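PDB 3N0R: response regulator from Caulobacter vibrioides, which probably acts as an anti-anti-sigma factor in the general stress response, joining a sigma-like helical domain to a two-component receiver domain. Local coordinates for residues 78-82 with 83-87. The protein carries 1 engineered substitution. Numbering follows the deposited sequence.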
loop_
_atom_site.group_PDB
_atom_site.type_symbol
_atom_site.label_atom_id
_atom_site.label_comp_id
_atom_site.label_asym_id
_atom_site.label_seq_id
_atom_site.Cartn_x
_atom_site.Cartn_y
_atom_site.Cartn_z
ATOM N N ARG A 78 13.159 8.809 -4.046
ATOM C CA ARG A 78 13.588 9.367 -5.320
ATOM C C ARG A 78 14.418 8.355 -6.119
ATOM O O ARG A 78 14.218 8.188 -7.320
ATOM C CB ARG A 78 14.362 10.662 -5.082
ATOM C CG ARG A 78 14.866 11.329 -6.335
ATOM C CD ARG A 78 15.533 12.661 -5.999
ATOM N NE ARG A 78 16.015 13.344 -7.195
ATOM C CZ ARG A 78 16.730 14.463 -7.187
ATOM N NH1 ARG A 78 17.056 15.038 -6.036
ATOM N NH2 ARG A 78 17.119 15.009 -8.330
ATOM N N VAL A 79 15.349 7.679 -5.452
ATOM C CA VAL A 79 16.147 6.641 -6.102
ATOM C C VAL A 79 15.251 5.513 -6.625
ATOM O O VAL A 79 15.409 5.055 -7.757
ATOM C CB VAL A 79 17.233 6.109 -5.143
ATOM C CG1 VAL A 79 17.774 4.772 -5.620
ATOM C CG2 VAL A 79 18.348 7.152 -5.011
ATOM N N PHE A 80 14.306 5.069 -5.799
ATOM C CA PHE A 80 13.368 4.030 -6.214
ATOM C C PHE A 80 12.632 4.446 -7.494
ATOM O O PHE A 80 12.489 3.661 -8.427
ATOM C CB PHE A 80 12.371 3.776 -5.084
ATOM C CG PHE A 80 11.386 2.676 -5.374
ATOM C CD1 PHE A 80 10.214 2.945 -6.072
ATOM C CD2 PHE A 80 11.632 1.370 -4.965
ATOM C CE1 PHE A 80 9.303 1.941 -6.340
ATOM C CE2 PHE A 80 10.715 0.358 -5.219
ATOM C CZ PHE A 80 9.562 0.633 -5.919
ATOM N N HIS A 81 12.191 5.702 -7.543
ATOM C CA HIS A 81 11.499 6.214 -8.720
ATOM C C HIS A 81 12.392 6.327 -9.952
ATOM O O HIS A 81 11.941 6.089 -11.070
ATOM C CB HIS A 81 10.845 7.553 -8.394
ATOM C CG HIS A 81 9.506 7.412 -7.752
ATOM N ND1 HIS A 81 8.358 7.843 -8.377
ATOM C CD2 HIS A 81 9.116 6.860 -6.577
ATOM C CE1 HIS A 81 7.314 7.571 -7.616
ATOM N NE2 HIS A 81 7.738 6.957 -6.526
ATOM N N ALA A 82 13.651 6.709 -9.761
ATOM C CA ALA A 82 14.604 6.762 -10.875
ATOM C C ALA A 82 14.797 5.377 -11.497
ATOM O O ALA A 82 14.858 5.232 -12.723
ATOM C CB ALA A 82 15.950 7.329 -10.406
ATOM N N ILE A 83 14.904 4.360 -10.646
ATOM C CA ILE A 83 15.124 3.003 -11.124
ATOM C C ILE A 83 13.884 2.431 -11.808
ATOM O O ILE A 83 13.993 1.875 -12.899
ATOM C CB ILE A 83 15.582 2.062 -9.989
ATOM C CG1 ILE A 83 16.949 2.509 -9.455
ATOM C CG2 ILE A 83 15.642 0.624 -10.472
ATOM C CD1 ILE A 83 17.371 1.823 -8.155
ATOM N N TRP A 84 12.715 2.587 -11.180
ATOM C CA TRP A 84 11.532 1.825 -11.577
ATOM C C TRP A 84 10.430 2.595 -12.291
ATOM O O TRP A 84 9.653 1.986 -13.027
ATOM C CB TRP A 84 10.927 1.099 -10.361
ATOM C CG TRP A 84 11.850 0.086 -9.762
ATOM C CD1 TRP A 84 12.525 0.180 -8.574
ATOM C CD2 TRP A 84 12.220 -1.166 -10.341
ATOM N NE1 TRP A 84 13.299 -0.942 -8.390
ATOM C CE2 TRP A 84 13.129 -1.784 -9.463
ATOM C CE3 TRP A 84 11.871 -1.822 -11.526
ATOM C CZ2 TRP A 84 13.691 -3.036 -9.731
ATOM C CZ3 TRP A 84 12.434 -3.059 -11.795
ATOM C CH2 TRP A 84 13.334 -3.653 -10.903
ATOM N N LEU A 85 10.348 3.906 -12.067
ATOM C CA LEU A 85 9.126 4.639 -12.400
ATOM C C LEU A 85 9.378 5.890 -13.239
ATOM O O LEU A 85 8.569 6.825 -13.237
ATOM C CB LEU A 85 8.364 5.005 -11.118
ATOM C CG LEU A 85 7.852 3.817 -10.307
ATOM C CD1 LEU A 85 7.357 4.280 -8.937
ATOM C CD2 LEU A 85 6.747 3.084 -11.070
ATOM N N SER A 86 10.468 5.911 -13.991
ATOM C CA SER A 86 10.798 7.104 -14.762
ATOM C C SER A 86 10.626 6.936 -16.265
ATOM O O SER A 86 10.983 7.829 -17.026
ATOM C CB SER A 86 12.208 7.578 -14.409
ATOM O OG SER A 86 12.235 8.032 -13.067
ATOM N N SER A 87 10.073 5.807 -16.702
ATOM C CA SER A 87 9.863 5.605 -18.129
ATOM C C SER A 87 9.010 6.723 -18.712
ATOM O O SER A 87 7.981 7.089 -18.142
ATOM C CB SER A 87 9.234 4.241 -18.399
ATOM O OG SER A 87 10.154 3.224 -18.065
HETATM O O HOH W 1 7.615 8.654 -11.286
HETATM O O HOH W 2 12.639 4.197 -14.660
#
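Ile-83 N donates to Val-79 O and Trp-84 N to Phe-80 O, each at 3.0 Å, in the last regular turn of helix 72-84. The next carbonyl serves two donors: His-81 O accepts Leu-85 N at 2.9 Å and the hydroxyl of Ser-86, OG, at 2.8 Å. They arrive from opposite faces of the carbonyl plane, OG well above it. With chi1 at -67°, OG of Ser-86 stands beside its own backbone N, turned back onto the helix end just as the chain leaves helical geometry at Leu-85. Water 2 accepts from Ser-86 N and can donate to Ala-82 O, though other acceptors compete for its protons. This is the C-terminal end of a helix in the sigma2-like region of PhyR, packed among helices 31-42, 45-60 and 115-125. Leu-85 sets its CD1 methyl squarely over the His-81 imidazole, a CH-pi contact 3.6 Å from the ring centroid. At the edge of that ring, water 1 lies in plane, bonded to ND1 and donating to Leu-85 O, while NE2 bonds Tyr-37 OH; the imidazole is thus held at both nitrogens. The same methyl reaches the edge of the Phe-80 ring. Over one face of Phe-80 sits CD1 of Trp-84, an oblique meeting with the ring planes inclined at 47°; the indole stacks instead on Tyr-51 and donates from NE1 to Tyr-51 O. Val-79 and Ile-83 lie side by side, Val-79 CG1 3.9 Å from Ile-83 CD1, both touching Leu-64.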